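Local coordinates for hypothetical protein TM1010 (Thermotoga maritima, PDB 2F4P), which is of unknown function but belongs to the cupin family of small beta-barrel proteins and packs as a dimer of two identical chains, at residues Gly79-Arg84 against Asp95-Pro100; Val104-Ala109 against Glu138-Ala143. All blocks are in the same frame, centred on the assembly; numbering follows the deposited sequence.

Interaction 1: residues Gly79-Arg84 against Asp95-Pro100; sequences GFYQER and DVVEIP. With EDO (1,2-ethanediol), chain F; EDO (1,2-ethanediol), chain G.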
ATOM      1  N   GLY A  79       7.483   1.918  15.708  1.00 36.09           N
ATOM      2  CA  GLY A  79       6.247   1.640  16.390  1.00 37.13           C
ATOM      3  C   GLY A  79       6.139   0.249  16.927  1.00 36.07           C
ATOM      4  O   GLY A  79       7.109  -0.490  16.988  1.00 36.77           O
ATOM      5  N   PHE A  80       4.917  -0.091  17.294  1.00 36.47           N
ATOM      6  CA  PHE A  80       4.582  -1.367  17.894  1.00 38.12           C
ATOM      7  C   PHE A  80       3.284  -1.889  17.333  1.00 37.61           C
ATOM      8  O   PHE A  80       2.370  -1.109  17.028  1.00 36.03           O
ATOM      9  CB  PHE A  80       4.434  -1.229  19.409  1.00 37.55           C
ATOM     10  CG  PHE A  80       5.712  -0.981  20.087  1.00 38.78           C
ATOM     11  CD1 PHE A  80       6.233   0.310  20.148  1.00 36.26           C
ATOM     12  CD2 PHE A  80       6.435  -2.015  20.634  1.00 41.39           C
ATOM     13  CE1 PHE A  80       7.459   0.545  20.780  1.00 38.21           C
ATOM     14  CE2 PHE A  80       7.641  -1.785  21.253  1.00 39.72           C
ATOM     15  CZ  PHE A  80       8.155  -0.496  21.328  1.00 40.77           C
ATOM     16  N   TYR A  81       3.243  -3.215  17.199  1.00 39.37           N
ATOM     17  CA  TYR A  81       2.058  -3.974  16.860  1.00 37.83           C
ATOM     18  C   TYR A  81       1.875  -5.067  17.919  1.00 39.02           C
ATOM     19  O   TYR A  81       2.813  -5.744  18.275  1.00 39.03           O
ATOM     20  CB  TYR A  81       2.205  -4.605  15.476  1.00 38.33           C
ATOM     21  CG  TYR A  81       1.172  -5.656  15.119  1.00 33.11           C
ATOM     22  CD1 TYR A  81      -0.145  -5.313  14.834  1.00 36.84           C
ATOM     23  CD2 TYR A  81       1.508  -7.013  15.096  1.00 36.77           C
ATOM     24  CE1 TYR A  81      -1.080  -6.262  14.497  1.00 37.31           C
ATOM     25  CE2 TYR A  81       0.559  -7.978  14.765  1.00 36.84           C
ATOM     26  CZ  TYR A  81      -0.733  -7.598  14.465  1.00 38.07           C
ATOM     27  OH  TYR A  81      -1.687  -8.542  14.130  1.00 37.81           O
ATOM     28  N   GLN A  82       0.660  -5.220  18.425  1.00 37.12           N
ATOM     29  CA  GLN A  82       0.386  -6.242  19.414  1.00 36.61           C
ATOM     30  C   GLN A  82      -0.972  -6.869  19.217  1.00 37.59           C
ATOM     31  O   GLN A  82      -1.978  -6.164  19.132  1.00 36.69           O
ATOM     32  CB  GLN A  82       0.458  -5.666  20.810  1.00 37.50           C
ATOM     33  CG  GLN A  82       0.196  -6.728  21.915  1.00 38.93           C
ATOM     34  CD  GLN A  82       0.566  -6.228  23.301  1.00 39.49           C
ATOM     35  OE1 GLN A  82       0.086  -5.176  23.749  1.00 39.01           O
ATOM     36  NE2 GLN A  82       1.407  -6.989  24.004  1.00 41.89           N
ATOM     37  N   GLU A  83      -0.984  -8.202  19.191  1.00 37.70           N
ATOM     38  CA  GLU A  83      -2.203  -8.998  19.242  1.00 38.63           C
ATOM     39  C   GLU A  83      -2.602  -9.302  20.683  1.00 39.08           C
ATOM     40  O   GLU A  83      -1.760  -9.457  21.561  1.00 38.29           O
ATOM     41  CB  GLU A  83      -2.007 -10.296  18.441  1.00 39.33           C
ATOM     42  CG  GLU A  83      -1.777 -10.005  16.966  1.00 36.26           C
ATOM     43  CD  GLU A  83      -1.421 -11.192  16.132  1.00 40.71           C
ATOM     44  OE1 GLU A  83      -1.444 -12.310  16.678  1.00 36.77           O
ATOM     45  OE2 GLU A  83      -1.180 -10.999  14.910  1.00 38.98           O
ATOM     46  N   ARG A  84      -3.905  -9.365  20.924  1.00 36.69           N
ATOM     47  CA  ARG A  84      -4.423  -9.671  22.257  1.00 36.28           C
ATOM     48  C   ARG A  84      -3.729 -10.908  22.830  1.00 36.64           C
ATOM     49  O   ARG A  84      -3.712 -11.960  22.202  1.00 38.65           O
ATOM     50  CB  ARG A  84      -5.935  -9.890  22.149  1.00 38.14           C
ATOM     51  CG  ARG A  84      -6.662 -10.001  23.427  1.00 44.10           C
ATOM     52  CD  ARG A  84      -7.897  -9.073  23.403  1.00 56.43           C
ATOM     53  NE  ARG A  84      -7.570  -7.873  24.123  1.00 50.75           N
ATOM     54  CZ  ARG A  84      -8.326  -6.785  24.273  1.00 47.32           C
ATOM     55  NH1 ARG A  84      -9.515  -6.622  23.706  1.00 48.88           N
ATOM     56  NH2 ARG A  84      -7.816  -5.816  24.991  1.00 47.78           N
ATOM     57  N   ASP A  95       8.941  -2.694   7.297  1.00 36.16           N
ATOM     58  CA  ASP A  95       8.256  -3.844   7.870  1.00 38.30           C
ATOM     59  C   ASP A  95       6.861  -3.954   7.279  1.00 37.07           C
ATOM     60  O   ASP A  95       6.204  -2.946   6.967  1.00 36.50           O
ATOM     61  CB  ASP A  95       8.161  -3.732   9.397  1.00 38.03           C
ATOM     62  CG  ASP A  95       9.501  -4.012  10.089  1.00 47.37           C
ATOM     63  OD1 ASP A  95      10.465  -4.435   9.406  1.00 48.98           O
ATOM     64  OD2 ASP A  95       9.610  -3.775  11.308  1.00 43.09           O
ATOM     65  N   VAL A  96       6.432  -5.190   7.108  1.00 36.24           N
ATOM     66  CA  VAL A  96       5.117  -5.475   6.620  1.00 34.92           C
ATOM     67  C   VAL A  96       4.436  -6.367   7.658  1.00 37.02           C
ATOM     68  O   VAL A  96       4.963  -7.417   8.006  1.00 38.52           O
ATOM     69  CB  VAL A  96       5.175  -6.207   5.281  1.00 37.72           C
ATOM     70  CG1 VAL A  96       3.761  -6.653   4.866  1.00 39.70           C
ATOM     71  CG2 VAL A  96       5.829  -5.298   4.223  1.00 40.10           C
ATOM     72  N   VAL A  97       3.264  -5.941   8.120  1.00 35.66           N
ATOM     73  CA  VAL A  97       2.474  -6.677   9.088  1.00 34.17           C
ATOM     74  C   VAL A  97       1.201  -7.225   8.451  1.00 36.24           C
ATOM     75  O   VAL A  97       0.377  -6.455   7.947  1.00 36.56           O
ATOM     76  CB  VAL A  97       2.070  -5.781  10.281  1.00 36.69           C
ATOM     77  CG1 VAL A  97       1.406  -6.623  11.349  1.00 39.26           C
ATOM     78  CG2 VAL A  97       3.273  -5.036  10.805  1.00 41.72           C
ATOM     79  N   GLU A  98       1.070  -8.546   8.455  1.00 33.96           N
ATOM     80  CA  GLU A  98      -0.153  -9.211   8.004  1.00 36.85           C
ATOM     81  C   GLU A  98      -1.050  -9.474   9.209  1.00 38.74           C
ATOM     82  O   GLU A  98      -0.699 -10.272  10.091  1.00 37.78           O
ATOM     83  CB  GLU A  98       0.193 -10.517   7.329  1.00 37.83           C
ATOM     84  CG  GLU A  98       0.919 -10.337   6.024  1.00 36.92           C
ATOM     85  CD  GLU A  98       1.183 -11.668   5.325  1.00 43.90           C
ATOM     86  OE1 GLU A  98       0.674 -12.732   5.768  1.00 47.03           O
ATOM     87  OE2 GLU A  98       1.924 -11.624   4.342  1.00 45.34           O
ATOM     88  N   ILE A  99      -2.183  -8.798   9.257  1.00 36.17           N
ATOM     89  CA  ILE A  99      -3.109  -8.907  10.389  1.00 37.92           C
ATOM     90  C   ILE A  99      -4.312  -9.736   9.952  1.00 38.21           C
ATOM     91  O   ILE A  99      -5.159  -9.252   9.178  1.00 37.67           O
ATOM     92  CB  ILE A  99      -3.561  -7.525  10.891  1.00 38.81           C
ATOM     93  CG1 ILE A  99      -2.342  -6.622  11.134  1.00 39.05           C
ATOM     94  CG2 ILE A  99      -4.452  -7.659  12.157  1.00 39.20           C
ATOM     95  CD1 ILE A  99      -2.677  -5.201  11.456  1.00 39.10           C
ATOM     96  N   PRO A 100      -4.396 -10.987  10.422  1.00 39.10           N
ATOM     97  CA  PRO A 100      -5.456 -11.813   9.890  1.00 38.10           C
ATOM     98  C   PRO A 100      -6.868 -11.385  10.277  1.00 36.35           C
ATOM     99  O   PRO A 100      -7.064 -10.655  11.260  1.00 35.20           O
ATOM    100  CB  PRO A 100      -5.128 -13.224  10.418  1.00 38.45           C
ATOM    101  CG  PRO A 100      -3.754 -13.135  10.940  1.00 40.85           C
ATOM    102  CD  PRO A 100      -3.587 -11.735  11.406  1.00 41.06           C
TER
HETATM  103  C1  EDO F 137       2.445 -10.685  17.147  1.00 34.67           C
HETATM  104  O1  EDO F 137       3.267 -10.348  16.024  1.00 38.47           O
HETATM  105  C2  EDO F 137       2.294  -9.380  17.912  1.00 33.59           C
HETATM  106  O2  EDO F 137       1.530  -9.548  19.098  1.00 23.83           O
HETATM  107  C1  EDO G 138       4.341  -6.587  25.546  1.00 36.74           C
HETATM  108  O1  EDO G 138       5.121  -7.401  24.698  1.00 34.05           O
HETATM  109  C2  EDO G 138       3.448  -7.370  26.484  1.00 40.09           C
HETATM  110  O2  EDO G 138       2.410  -6.478  26.875  1.00 40.51           O
HETATM  111  O   HOH W   1       0.827 -10.486  12.361  1.00 46.55           O
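The Y81 ring lies across V97 and I99, and this packing carries the contact between 79-84 and 95-100. V97 CG1 sits over one face, 3.6 Å from the ring centroid and only 7° off the ring normal, a well-centred CH-pi contact. Nearer the phenol end, I99 CD1 meets Y81 CE1 at 3.6 Å, and I99 CG2 lies 3.5 Å from Y81 OH. With CG anti to the backbone N (chi1 168°), the tyrosine reaches along its own strand toward E83, and its hydroxyl donates a 2.6 Å hydrogen bond from OH to the anti lone pair of E83 OE2. That bond holds the phenol end beside I99. A water joins the same carboxylate to the opposing strand, donating to E83 OE2 and, at 2.7 Å, to E98 O; no direct hydrogen bond links the segments. An ethanediol molecule, probably from the crystallisation liquor, accepts a nearly straight bond from E83 N.

The two strands run roughly the same way, 22° apart, with Y81 and V97 CA atoms 8.2 Å apart. They belong to different sheets, so side-chain packing and the one water bridge the gap in place of backbone pairing. L91 of strand 89-92 touches both Y81 and V97, while L72 of strand 70-75 packs on V97 and I99; V96 packs on V39 and E98 on F46, both of the second subunit.

Interaction 2: residues Val104-Ala109 against Glu138-Ala143; sequences VHWHGA and EEYRKA
Strand 105-109 and the helical segment 138-143 pass each other at -68°, their axes 11.6 Å apart at closest approach. At that spacing the backbones do not touch, and large side chains span the gap, chiefly W106 from the strand and Y140 from the helix. The W106 side chain leaves the strand toward the helix, with CG set between the backbone N and the carbonyl carbon, and its six-membered ring meets Y140 and A143, two residues about one helical turn apart. W106 CH2 approaches Y140 CD1 at 3.6 Å. The two ring planes are inclined by 53° with centroids 5.8 Å apart, an oblique aromatic pair. A143 CB reaches the edge of the indole near its plane, 3.7 Å from W106 CZ2.

Beyond the indole, the tyrosine extends to the end of the strand, where Y140 OH donates a 2.6 Å hydrogen bond to A109 O. The carbonyl oxygen lies at the edge of the phenol ring, but the donor is above the carbonyl plane, 37° out of it. This bond ties the helix to a main-chain oxygen and fixes the far end of the ring within a buried interface. The polar edge of the indole is held separately: W106 NE1 bonds to Q82 OE1. W63 meets the indole edge-to-face and also bonds through its NE1 to E139 OE1, while R60 makes a cation-pi contact with Y140.

Here the C-terminal helix 137-144 packs against the outside of a cupin beta-barrel: W106 faces the helix, whereas the neighbouring H105 and H107 project to the other side of the strand, where H107 NE2 is hydrogen-bonded to an unidentified ligand.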
ATOM      1  N   VAL A 104      -7.734  -9.523  17.153  1.00 34.55           N
ATOM      2  CA  VAL A 104      -7.818  -8.304  17.949  1.00 34.66           C
ATOM      3  C   VAL A 104      -6.418  -7.772  18.219  1.00 34.78           C
ATOM      4  O   VAL A 104      -5.540  -8.521  18.634  1.00 35.19           O
ATOM      5  CB  VAL A 104      -8.654  -8.510  19.222  1.00 35.18           C
ATOM      6  CG1 VAL A 104      -8.603  -7.220  20.091  1.00 35.87           C
ATOM      7  CG2 VAL A 104     -10.091  -8.880  18.845  1.00 39.72           C
ATOM      8  N   HIS A 105      -6.181  -6.494  17.918  1.00 34.52           N
ATOM      9  CA  HIS A 105      -4.801  -5.973  17.968  1.00 35.36           C
ATOM     10  C   HIS A 105      -4.837  -4.448  18.144  1.00 34.88           C
ATOM     11  O   HIS A 105      -5.903  -3.811  18.068  1.00 35.44           O
ATOM     12  CB  HIS A 105      -4.094  -6.300  16.661  1.00 35.20           C
ATOM     13  CG  HIS A 105      -4.659  -5.535  15.514  1.00 38.65           C
ATOM     14  ND1 HIS A 105      -5.820  -5.931  14.881  1.00 47.77           N
ATOM     15  CD2 HIS A 105      -4.317  -4.345  14.975  1.00 43.53           C
ATOM     16  CE1 HIS A 105      -6.132  -5.041  13.957  1.00 46.33           C
ATOM     17  NE2 HIS A 105      -5.244  -4.068  14.003  1.00 39.06           N
ATOM     18  N   TRP A 106      -3.691  -3.884  18.438  1.00 35.80           N
ATOM     19  CA  TRP A 106      -3.516  -2.430  18.298  1.00 34.79           C
ATOM     20  C   TRP A 106      -2.195  -2.195  17.622  1.00 35.93           C
ATOM     21  O   TRP A 106      -1.329  -3.090  17.607  1.00 35.59           O
ATOM     22  CB  TRP A 106      -3.572  -1.717  19.645  1.00 35.96           C
ATOM     23  CG  TRP A 106      -2.474  -2.090  20.605  1.00 33.21           C
ATOM     24  CD1 TRP A 106      -2.502  -3.115  21.486  1.00 38.52           C
ATOM     25  CD2 TRP A 106      -1.202  -1.442  20.778  1.00 36.01           C
ATOM     26  NE1 TRP A 106      -1.340  -3.144  22.215  1.00 35.83           N
ATOM     27  CE2 TRP A 106      -0.517  -2.138  21.796  1.00 38.24           C
ATOM     28  CE3 TRP A 106      -0.587  -0.314  20.204  1.00 37.87           C
ATOM     29  CZ2 TRP A 106       0.763  -1.757  22.250  1.00 41.15           C
ATOM     30  CZ3 TRP A 106       0.686   0.061  20.640  1.00 39.77           C
ATOM     31  CH2 TRP A 106       1.346  -0.653  21.657  1.00 36.33           C
ATOM     32  N   HIS A 107      -2.041  -1.002  17.051  1.00 36.40           N
ATOM     33  CA  HIS A 107      -0.720  -0.568  16.605  1.00 34.38           C
ATOM     34  C   HIS A 107      -0.533   0.900  16.909  1.00 34.20           C
ATOM     35  O   HIS A 107      -1.490   1.637  17.120  1.00 35.24           O
ATOM     36  CB  HIS A 107      -0.488  -0.861  15.101  1.00 35.28           C
ATOM     37  CG  HIS A 107      -1.616  -0.463  14.192  1.00 33.89           C
ATOM     38  ND1 HIS A 107      -1.542   0.638  13.361  1.00 40.46           N
ATOM     39  CD2 HIS A 107      -2.816  -1.032  13.956  1.00 38.77           C
ATOM     40  CE1 HIS A 107      -2.665   0.746  12.677  1.00 37.27           C
ATOM     41  NE2 HIS A 107      -3.465  -0.245  13.031  1.00 45.53           N
ATOM     42  N   GLY A 108       0.711   1.341  16.884  1.00 33.65           N
ATOM     43  CA  GLY A 108       0.964   2.740  17.158  1.00 36.03           C
ATOM     44  C   GLY A 108       2.415   3.060  17.286  1.00 34.76           C
ATOM     45  O   GLY A 108       3.276   2.234  17.034  1.00 34.54           O
ATOM     46  N   ALA A 109       2.689   4.286  17.721  1.00 36.32           N
ATOM     47  CA  ALA A 109       4.048   4.764  17.745  1.00 34.34           C
ATOM     48  C   ALA A 109       4.758   4.271  18.975  1.00 36.39           C
ATOM     49  O   ALA A 109       4.140   3.861  19.967  1.00 38.10           O
ATOM     50  CB  ALA A 109       4.069   6.266  17.706  1.00 35.64           C
ATOM     51  N   GLU A 138      -0.883   1.145  31.292  1.00 36.98           N
ATOM     52  CA  GLU A 138      -0.166  -0.040  31.755  1.00 36.74           C
ATOM     53  C   GLU A 138       0.098  -1.014  30.613  1.00 37.26           C
ATOM     54  O   GLU A 138       1.224  -1.509  30.472  1.00 36.64           O
ATOM     55  CB  GLU A 138      -0.945  -0.747  32.879  1.00 36.53           C
ATOM     56  N   GLU A 139      -0.925  -1.287  29.791  1.00 36.75           N
ATOM     57  CA  GLU A 139      -0.721  -2.146  28.635  1.00 36.43           C
ATOM     58  C   GLU A 139       0.366  -1.528  27.756  1.00 37.33           C
ATOM     59  O   GLU A 139       1.292  -2.225  27.353  1.00 38.50           O
ATOM     60  CB  GLU A 139      -2.030  -2.397  27.859  1.00 36.71           C
ATOM     61  CG  GLU A 139      -2.993  -3.338  28.601  1.00 33.48           C
ATOM     62  CD  GLU A 139      -4.376  -3.460  27.953  1.00 35.57           C
ATOM     63  OE1 GLU A 139      -4.778  -2.555  27.209  1.00 38.42           O
ATOM     64  OE2 GLU A 139      -5.083  -4.457  28.226  1.00 36.61           O
ATOM     65  N   TYR A 140       0.295  -0.216  27.509  1.00 38.10           N
ATOM     66  CA  TYR A 140       1.251   0.430  26.584  1.00 37.95           C
ATOM     67  C   TYR A 140       2.660   0.432  27.169  1.00 37.10           C
ATOM     68  O   TYR A 140       3.624   0.055  26.498  1.00 36.37           O
ATOM     69  CB  TYR A 140       0.792   1.843  26.205  1.00 36.40           C
ATOM     70  CG  TYR A 140       1.690   2.556  25.206  1.00 35.61           C
ATOM     71  CD1 TYR A 140       1.661   2.223  23.845  1.00 38.73           C
ATOM     72  CD2 TYR A 140       2.557   3.562  25.622  1.00 35.37           C
ATOM     73  CE1 TYR A 140       2.470   2.863  22.932  1.00 35.37           C
ATOM     74  CE2 TYR A 140       3.368   4.214  24.725  1.00 36.02           C
ATOM     75  CZ  TYR A 140       3.332   3.860  23.380  1.00 34.25           C
ATOM     76  OH  TYR A 140       4.145   4.516  22.504  1.00 31.28           O
ATOM     77  N   ARG A 141       2.778   0.836  28.424  1.00 35.70           N
ATOM     78  CA  ARG A 141       4.069   0.850  29.097  1.00 36.58           C
ATOM     79  C   ARG A 141       4.683  -0.554  29.061  1.00 36.96           C
ATOM     80  O   ARG A 141       5.837  -0.717  28.663  1.00 35.43           O
ATOM     81  CB  ARG A 141       3.895   1.331  30.535  1.00 36.17           C
ATOM     82  CG  ARG A 141       5.189   1.482  31.341  1.00 36.85           C
ATOM     83  CD  ARG A 141       4.880   1.908  32.771  1.00 38.53           C
ATOM     84  NE  ARG A 141       3.695   1.230  33.301  1.00 40.60           N
ATOM     85  CZ  ARG A 141       3.652  -0.039  33.715  1.00 42.96           C
ATOM     86  NH1 ARG A 141       4.737  -0.816  33.671  1.00 41.27           N
ATOM     87  NH2 ARG A 141       2.505  -0.537  34.175  1.00 41.09           N
ATOM     88  N   LYS A 142       3.905  -1.569  29.432  1.00 37.04           N
ATOM     89  CA  LYS A 142       4.445  -2.934  29.478  1.00 38.60           C
ATOM     90  C   LYS A 142       4.857  -3.412  28.096  1.00 36.60           C
ATOM     91  O   LYS A 142       5.863  -4.093  27.948  1.00 37.21           O
ATOM     92  CB  LYS A 142       3.464  -3.926  30.092  1.00 38.57           C
ATOM     93  CG  LYS A 142       3.339  -3.840  31.582  1.00 40.73           C
ATOM     94  CD  LYS A 142       2.365  -4.892  32.095  1.00 40.96           C
ATOM     95  N   ALA A 143       4.077  -3.038  27.087  1.00 36.76           N
ATOM     96  CA  ALA A 143       4.397  -3.347  25.712  1.00 37.34           C
ATOM     97  C   ALA A 143       5.649  -2.658  25.198  1.00 37.96           C
ATOM     98  O   ALA A 143       6.384  -3.251  24.411  1.00 37.30           O
ATOM     99  CB  ALA A 143       3.196  -3.029  24.797  1.00 39.17           C
TER

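Interactions 1 and 2 meet along neighbouring strands 78-83 and 105-109 of one sheet, their centres about 11 Å apart. Main-chain pairing joins them, with F80 N 2.9 Å from G108 O, and the bond between the W106 indole and Q82 adds a side-chain link. Alternation along strand 78-83 separates the two packing layers: Y81 and E83 turn toward strand 96-99, while F80 touches W106 and Q82 touches A143 on the helix side. Strand 105-109 divides likewise, since H105 touches I99 of interaction 1 and H107, beside it, holds the unidentified ligand. Interaction 1 thus packs on the inner side of the strands, and interaction 2 joins the C-terminal helix to the other side of strand 105-109.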